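Local coordinates for protein endoglucanase (Ruminococcus champanellensis, PDB 6WQV) that is a broad-specificity glycoside hydrolase family 5 endoglucanase that binds cellotriose and probably cleaves internal linkages of cellulose and related plant polysaccharides, at residues 148-151 with 152-155; 103-106 with 107-111; 257-260 with 261-264. All blocks are in the same frame, centred on the assembly; numbering follows the deposited sequence. Where two conformers were deposited one is given.

Contact 1. Residues 148-151 with 152-155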
loop_
_atom_site.group_PDB
_atom_site.type_symbol
_atom_site.label_atom_id
_atom_site.label_comp_id
_atom_site.label_asym_id
_atom_site.label_seq_id
_atom_site.Cartn_x
_atom_site.Cartn_y
_atom_site.Cartn_z
ATOM N N THR A 148 -12.671 -10.735 9.684
ATOM C CA THR A 148 -14.037 -10.909 10.165
ATOM C C THR A 148 -14.737 -9.566 10.320
ATOM O O THR A 148 -15.925 -9.445 10.003
ATOM C CB THR A 148 -14.094 -11.736 11.450
ATOM O OG1 THR A 148 -13.331 -11.125 12.489
ATOM C CG2 THR A 148 -13.550 -13.124 11.210
ATOM N N ARG A 149 -14.029 -8.533 10.788
ATOM C CA ARG A 149 -14.687 -7.236 10.925
ATOM C C ARG A 149 -15.167 -6.723 9.571
ATOM O O ARG A 149 -16.245 -6.119 9.472
ATOM C CB ARG A 149 -13.753 -6.213 11.578
ATOM C CG ARG A 149 -14.306 -4.783 11.578
ATOM C CD ARG A 149 -15.558 -4.635 12.444
ATOM N NE ARG A 149 -15.235 -4.576 13.866
ATOM C CZ ARG A 149 -15.226 -3.471 14.613
ATOM N NH1 ARG A 149 -15.522 -2.282 14.100
ATOM N NH2 ARG A 149 -14.907 -3.567 15.894
ATOM N N PHE A 150 -14.376 -6.950 8.520
ATOM C CA PHE A 150 -14.612 -6.384 7.199
ATOM C C PHE A 150 -15.171 -7.401 6.217
ATOM O O PHE A 150 -15.223 -7.131 5.017
ATOM C CB PHE A 150 -13.330 -5.724 6.675
ATOM C CG PHE A 150 -12.964 -4.466 7.414
ATOM C CD1 PHE A 150 -13.536 -3.255 7.062
ATOM C CD2 PHE A 150 -12.083 -4.501 8.483
ATOM C CE1 PHE A 150 -13.229 -2.103 7.759
ATOM C CE2 PHE A 150 -11.767 -3.346 9.176
ATOM C CZ PHE A 150 -12.343 -2.150 8.819
ATOM N N GLY A 151 -15.638 -8.547 6.707
ATOM C CA GLY A 151 -16.025 -9.618 5.814
ATOM C C GLY A 151 -17.266 -9.359 4.990
ATOM O O GLY A 151 -17.436 -9.992 3.944
ATOM N N SER A 152 -18.132 -8.441 5.436
ATOM C CA SER A 152 -19.390 -8.179 4.750
ATOM C C SER A 152 -19.240 -7.241 3.559
ATOM O O SER A 152 -20.184 -7.111 2.770
ATOM C CB SER A 152 -20.413 -7.584 5.727
ATOM O OG SER A 152 -19.978 -6.326 6.219
ATOM N N TYR A 153 -18.094 -6.588 3.411
ATOM C CA TYR A 153 -17.901 -5.624 2.334
ATOM C C TYR A 153 -17.843 -6.314 0.974
ATOM O O TYR A 153 -17.494 -7.493 0.864
ATOM C CB TYR A 153 -16.626 -4.813 2.591
ATOM C CG TYR A 153 -16.773 -3.833 3.729
ATOM C CD1 TYR A 153 -16.921 -4.262 5.042
ATOM C CD2 TYR A 153 -16.777 -2.474 3.488
ATOM C CE1 TYR A 153 -17.067 -3.359 6.074
ATOM C CE2 TYR A 153 -16.917 -1.562 4.512
ATOM C CZ TYR A 153 -17.062 -2.011 5.806
ATOM O OH TYR A 153 -17.206 -1.116 6.840
ATOM N N ASP A 154 -18.207 -5.570 -0.077
ATOM C CA ASP A 154 -18.274 -6.136 -1.419
ATOM C C ASP A 154 -16.899 -6.058 -2.093
ATOM O O ASP A 154 -15.874 -5.877 -1.428
ATOM C CB ASP A 154 -19.439 -5.539 -2.223
ATOM C CG ASP A 154 -19.234 -4.085 -2.610
ATOM O OD1 ASP A 154 -18.094 -3.575 -2.590
ATOM O OD2 ASP A 154 -20.257 -3.452 -2.956
ATOM N N GLU A 155 -16.865 -6.213 -3.419
ATOM C CA GLU A 155 -15.608 -6.324 -4.150
ATOM C C GLU A 155 -14.805 -5.035 -4.131
ATOM O O GLU A 155 -13.634 -5.045 -4.532
ATOM C CB GLU A 155 -15.875 -6.770 -5.591
ATOM C CG GLU A 155 -16.474 -5.713 -6.508
ATOM C CD GLU A 155 -17.968 -5.503 -6.318
ATOM O OE1 GLU A 155 -18.603 -6.209 -5.505
ATOM O OE2 GLU A 155 -18.519 -4.615 -6.995
#

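Contact 2. Residues 103-106 with 107-111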
loop_
_atom_site.group_PDB
_atom_site.type_symbol
_atom_site.label_atom_id
_atom_site.label_comp_id
_atom_site.label_asym_id
_atom_site.label_seq_id
_atom_site.Cartn_x
_atom_site.Cartn_y
_atom_site.Cartn_z
ATOM N N VAL A 103 -12.905 5.116 8.764
ATOM C CA VAL A 103 -12.127 5.675 7.663
ATOM C C VAL A 103 -12.334 4.861 6.393
ATOM O O VAL A 103 -12.498 5.416 5.298
ATOM C CB VAL A 103 -10.642 5.771 8.051
ATOM C CG1 VAL A 103 -9.803 6.155 6.848
ATOM C CG2 VAL A 103 -10.444 6.775 9.179
ATOM N N VAL A 104 -12.317 3.530 6.507
ATOM C CA VAL A 104 -12.657 2.691 5.363
ATOM C C VAL A 104 -14.013 3.088 4.796
ATOM O O VAL A 104 -14.189 3.186 3.574
ATOM C CB VAL A 104 -12.602 1.203 5.751
ATOM C CG1 VAL A 104 -13.236 0.338 4.666
ATOM C CG2 VAL A 104 -11.158 0.804 5.995
ATOM N N ASN A 105 -14.988 3.355 5.670
ATOM C CA ASN A 105 -16.319 3.707 5.184
ATOM C C ASN A 105 -16.332 5.044 4.448
ATOM O O ASN A 105 -17.140 5.223 3.529
ATOM C CB ASN A 105 -17.342 3.697 6.318
ATOM C CG ASN A 105 -17.761 2.306 6.716
ATOM O OD1 ASN A 105 -17.536 1.336 5.980
ATOM N ND2 ASN A 105 -18.366 2.186 7.885
ATOM N N TYR A 106 -15.471 5.997 4.826
ATOM C CA TYR A 106 -15.393 7.236 4.047
ATOM C C TYR A 106 -15.129 6.922 2.576
ATOM O O TYR A 106 -15.639 7.602 1.671
ATOM C CB TYR A 106 -14.258 8.150 4.531
ATOM C CG TYR A 106 -14.319 8.715 5.933
ATOM C CD1 TYR A 106 -15.514 8.905 6.604
ATOM C CD2 TYR A 106 -13.144 9.091 6.572
ATOM C CE1 TYR A 106 -15.531 9.424 7.899
ATOM C CE2 TYR A 106 -13.151 9.615 7.841
ATOM C CZ TYR A 106 -14.342 9.776 8.506
ATOM O OH TYR A 106 -14.349 10.300 9.786
ATOM N N VAL A 107 -14.302 5.902 2.323
ATOM C CA VAL A 107 -13.933 5.490 0.971
ATOM C C VAL A 107 -15.032 4.649 0.347
ATOM O O VAL A 107 -15.513 4.937 -0.759
ATOM C CB VAL A 107 -12.595 4.716 1.025
ATOM C CG1 VAL A 107 -12.166 4.277 -0.360
ATOM C CG2 VAL A 107 -11.505 5.540 1.713
ATOM N N ILE A 108 -15.449 3.589 1.046
ATOM C CA ILE A 108 -16.437 2.663 0.496
ATOM C C ILE A 108 -17.741 3.380 0.195
ATOM O O ILE A 108 -18.375 3.136 -0.839
ATOM C CB ILE A 108 -16.629 1.465 1.447
ATOM C CG1 ILE A 108 -15.353 0.615 1.456
ATOM C CG2 ILE A 108 -17.865 0.652 1.064
ATOM C CD1 ILE A 108 -15.097 -0.137 0.152
ATOM N N ASP A 109 -18.174 4.267 1.095
ATOM C CA ASP A 109 -19.445 4.956 0.913
ATOM C C ASP A 109 -19.383 6.026 -0.163
ATOM O O ASP A 109 -20.427 6.594 -0.513
ATOM C CB ASP A 109 -19.882 5.600 2.222
ATOM C CG ASP A 109 -20.187 4.588 3.294
ATOM O OD1 ASP A 109 -20.447 3.411 2.960
ATOM O OD2 ASP A 109 -20.169 4.972 4.478
ATOM N N ASN A 110 -18.195 6.329 -0.668
ATOM C CA ASN A 110 -18.017 7.173 -1.838
ATOM C C ASN A 110 -17.973 6.370 -3.133
ATOM O O ASN A 110 -17.598 6.917 -4.175
ATOM C CB ASN A 110 -16.745 7.998 -1.701
ATOM C CG ASN A 110 -17.012 9.402 -1.229
ATOM O OD1 ASN A 110 -17.923 10.063 -1.718
ATOM N ND2 ASN A 110 -16.223 9.867 -0.271
ATOM N N ASP A 111 -18.327 5.081 -3.088
ATOM C CA ASP A 111 -18.361 4.250 -4.289
ATOM C C ASP A 111 -16.967 4.146 -4.895
ATOM O O ASP A 111 -16.794 4.138 -6.117
ATOM C CB ASP A 111 -19.368 4.824 -5.286
ATOM C CG ASP A 111 -19.825 3.831 -6.330
ATOM O OD1 ASP A 111 -19.629 2.599 -6.182
ATOM O OD2 ASP A 111 -20.411 4.315 -7.320
HETATM O O HOH W 1 -19.804 0.977 4.211
#

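Contact 3. Residues 257-260 with 261-264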
loop_
_atom_site.group_PDB
_atom_site.type_symbol
_atom_site.label_atom_id
_atom_site.label_comp_id
_atom_site.label_asym_id
_atom_site.label_seq_id
_atom_site.Cartn_x
_atom_site.Cartn_y
_atom_site.Cartn_z
ATOM N N SER A 257 16.245 17.365 -10.823
ATOM C CA SER A 257 16.013 17.446 -12.258
ATOM C C SER A 257 15.473 16.128 -12.793
ATOM O O SER A 257 16.000 15.059 -12.473
ATOM C CB SER A 257 17.323 17.776 -12.973
ATOM O OG SER A 257 17.196 17.652 -14.377
ATOM N N PHE A 258 14.434 16.216 -13.625
ATOM C CA PHE A 258 13.960 15.109 -14.449
ATOM C C PHE A 258 13.714 15.672 -15.839
ATOM O O PHE A 258 13.015 16.682 -15.983
ATOM C CB PHE A 258 12.672 14.496 -13.901
ATOM C CG PHE A 258 12.204 13.292 -14.678
ATOM C CD1 PHE A 258 11.454 13.455 -15.829
ATOM C CD2 PHE A 258 12.511 12.006 -14.262
ATOM C CE1 PHE A 258 11.024 12.363 -16.560
ATOM C CE2 PHE A 258 12.073 10.903 -14.989
ATOM C CZ PHE A 258 11.327 11.084 -16.135
ATOM N N THR A 259 14.287 15.039 -16.857
ATOM C CA THR A 259 14.266 15.595 -18.201
ATOM C C THR A 259 13.827 14.530 -19.200
ATOM O O THR A 259 13.638 13.361 -18.857
ATOM C CB THR A 259 15.649 16.128 -18.602
ATOM O OG1 THR A 259 16.527 15.022 -18.854
ATOM C CG2 THR A 259 16.248 17.006 -17.513
ATOM N N GLN A 260 13.676 14.952 -20.460
ATOM C CA GLN A 260 13.387 14.011 -21.540
ATOM C C GLN A 260 14.330 12.817 -21.493
ATOM O O GLN A 260 13.925 11.677 -21.764
ATOM C CB GLN A 260 13.516 14.729 -22.889
ATOM C CG GLN A 260 13.672 13.808 -24.088
ATOM C CD GLN A 260 12.381 13.103 -24.432
ATOM O OE1 GLN A 260 11.297 13.627 -24.185
ATOM N NE2 GLN A 260 12.486 11.903 -24.991
ATOM N N SER A 261 15.594 13.063 -21.152
ATOM C CA SER A 261 16.595 12.005 -21.153
ATOM C C SER A 261 16.289 10.909 -20.140
ATOM O O SER A 261 16.741 9.773 -20.322
ATOM C CB SER A 261 17.969 12.609 -20.863
ATOM O OG SER A 261 18.278 13.654 -21.768
ATOM N N ASP A 262 15.531 11.211 -19.083
ATOM C CA ASP A 262 15.220 10.245 -18.035
ATOM C C ASP A 262 14.012 9.375 -18.345
ATOM O O ASP A 262 13.754 8.408 -17.615
ATOM C CB ASP A 262 14.968 10.980 -16.717
ATOM C CG ASP A 262 16.191 11.702 -16.229
ATOM O OD1 ASP A 262 17.255 11.058 -16.173
ATOM O OD2 ASP A 262 16.105 12.913 -15.942
ATOM N N ILE A 263 13.263 9.691 -19.399
ATOM C CA ILE A 263 12.070 8.914 -19.706
ATOM C C ILE A 263 12.443 7.466 -20.008
ATOM O O ILE A 263 11.729 6.536 -19.611
ATOM C CB ILE A 263 11.280 9.577 -20.852
ATOM C CG1 ILE A 263 10.764 10.950 -20.407
ATOM C CG2 ILE A 263 10.125 8.688 -21.266
ATOM C CD1 ILE A 263 10.142 11.784 -21.520
ATOM N N SER A 264 13.575 7.255 -20.680
ATOM C CA SER A 264 13.949 5.904 -21.096
ATOM C C SER A 264 14.227 5.001 -19.898
ATOM O O SER A 264 13.905 3.807 -19.926
ATOM C CB SER A 264 15.162 5.948 -22.027
ATOM O OG SER A 264 16.279 6.564 -21.406
HETATM O O HOH W 2 16.876 12.775 -13.118
HETATM O O HOH W 3 18.889 16.577 -20.082
HETATM O O HOH W 4 18.190 14.118 -17.137
HETATM O O HOH W 5 14.573 9.275 -22.712
#

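Contact 1. Residues 148-151 with 152-155
F150 and Y153 meet across a type I beta turn that follows the helix ending near R149, a case of a turn bringing two aromatic rings together. F150 CD1 comes down over one face of the tyrosine ring, 3.7 Å from Y153 CE1. The ring planes meet obliquely, at 47°, with the F150 and Y153 centroids 5.4 Å apart. F150 O lies beside the rim of the same tyrosine, 3.3 Å from Y153 CD1, and also accepts a weak hydrogen bond of 3.3 Å from Y153 N, which closes the turn. Each aromatic sets its CG anti to its own carbonyl carbon, with chi1 near -70°, and this common setting sends both rings off the same flank of the turn. The tyrosine ring is fixed at its far end too, since Y153 OH is hydrogen-bonded to N105 and Q101, while R206 and N202 hold Y153 O. R149 reaches the same helix, 94-108, bonding Q101 and N98 and forming a salt bridge with E94. The turn thus joins helix 129-149 to strand 157-160, with F150 packed between L157 and F159 of that strand and M97, Q101 and V104 of helix 94-108.

Contact 2. Residues 103-106 with 107-111
V104 and I108, N105 and D109, and Y106 and N110 meet one helical turn apart in a local contact in the C-terminal part of helix 94-108 and the turn that follows, within the beta-alpha-beta unit formed with strands 73-76 and 113-117. The backbone supplies the regular part. I108 N donates to V104 O over 2.9 Å in an almost straight bond (173°), and D109 N reaches N105 O at 2.8 Å, tilted somewhat from the carbonyl plane. Beyond this the chain tightens into shorter loops: N110 N bonds V107 O at 3.0 Å and a type I turn runs from I108 to D111.

The side chains divide by face. V104 and I108 run alongside each other from the same flank of the helix, with V104 CG1 3.9 Å from I108 CG1, and both rest on C114 of strand 113-117. Putting I108 CG1 anti to its carbonyl carbon (chi1 -68°) swings it back along the helix, toward V104. On the wetter side, one water donates to both N105 OD1 (2.9 Å) and D109 OD1 (2.8 Å), so amide and carboxylate are bridged through solvent; N105 OD1 also has Y153 as a partner. N110 folds back so that ND2 meets Y106 O at 3.0 Å in a weak, bent bond, while its stronger partner is D64 of helix 60-68. The hydroxyl of Y106 is bound by R99, and its ring packs on K60 and I63.

With its polar groups bonded to neighbouring helices, loops and a water, and an apolar flank laid on the strands, this helix has the usual build of the outer layer in a TIM barrel, the fold of this family.

Contact 3. Residues 257-260 with 261-264
D262 reaches back to T259 and F258 where the chain enters helix 263-278, and its side chain, followed outward, shows how one aspartate can organise the approach to a helix. Its CB sits over one face of the F258 ring in a CH-pi contact, 3.7 Å from the ring centroid and 23° off the normal, nearest to F258 CE2 at 3.4 Å. CG then turns anti to the carbonyl carbon (chi1 -64°), carrying the carboxylate past the ring and toward the backbone of T259. At the tip, OD2 takes T259 N at 2.9 Å, met on the anti side of the carboxylate and slightly out of its plane. Two waters also donate to OD2: one ties it to S257 O, the other lies 2.6 Å from T259 OG1. Three bonds therefore grip this oxygen, which should help to stabilise its negative charge.

The main chain answers in the reverse direction. D262 N donates to T259 O over 2.9 Å, so the same two residues are bonded twice, a pairing set at the entry to a helix. T259 OG1 takes a weak bond from S261 N, which makes an ST turn. One residue on, I263 N bonds Q260 O at 3.2 Å, approaching from above the carbonyl plane (59° out of it), and I263 CD1 rests 3.4 Å from Q260 OE1. A further water donates to Q260 O and accepts from S264 N.

The F258 ring is itself held by W303 edge-to-face and by F248, and it packs on L302. I263 lies against N306, R309 and I310. F258 thus docks the preceding loop, and I263 the first part of helix 263-278, against helix 297-313, the next long helix, which follows strand 284-289 in the chain.

Contacts 2, 1 and 3 follow in that order along the chain, all in the helices and loops around one eight-stranded parallel barrel. Contacts 1 and 2 are neighbours, their centres 13 Å apart: the exits of helices 94-108 and 129-149, leading into adjacent strands 113-117 and 157-160, share a seam in which apolar side chains pack beside a polar link. Contact 3 stands apart at the entry to helix 263-278, its centre about 43 Å from that of contact 1, on the opposite side of the chain's centre, and about 37 Å from that of contact 2. They show local packing and bonding where helices and loops meet in the barrel's outer layer; none includes a cellotriose-pocket residue.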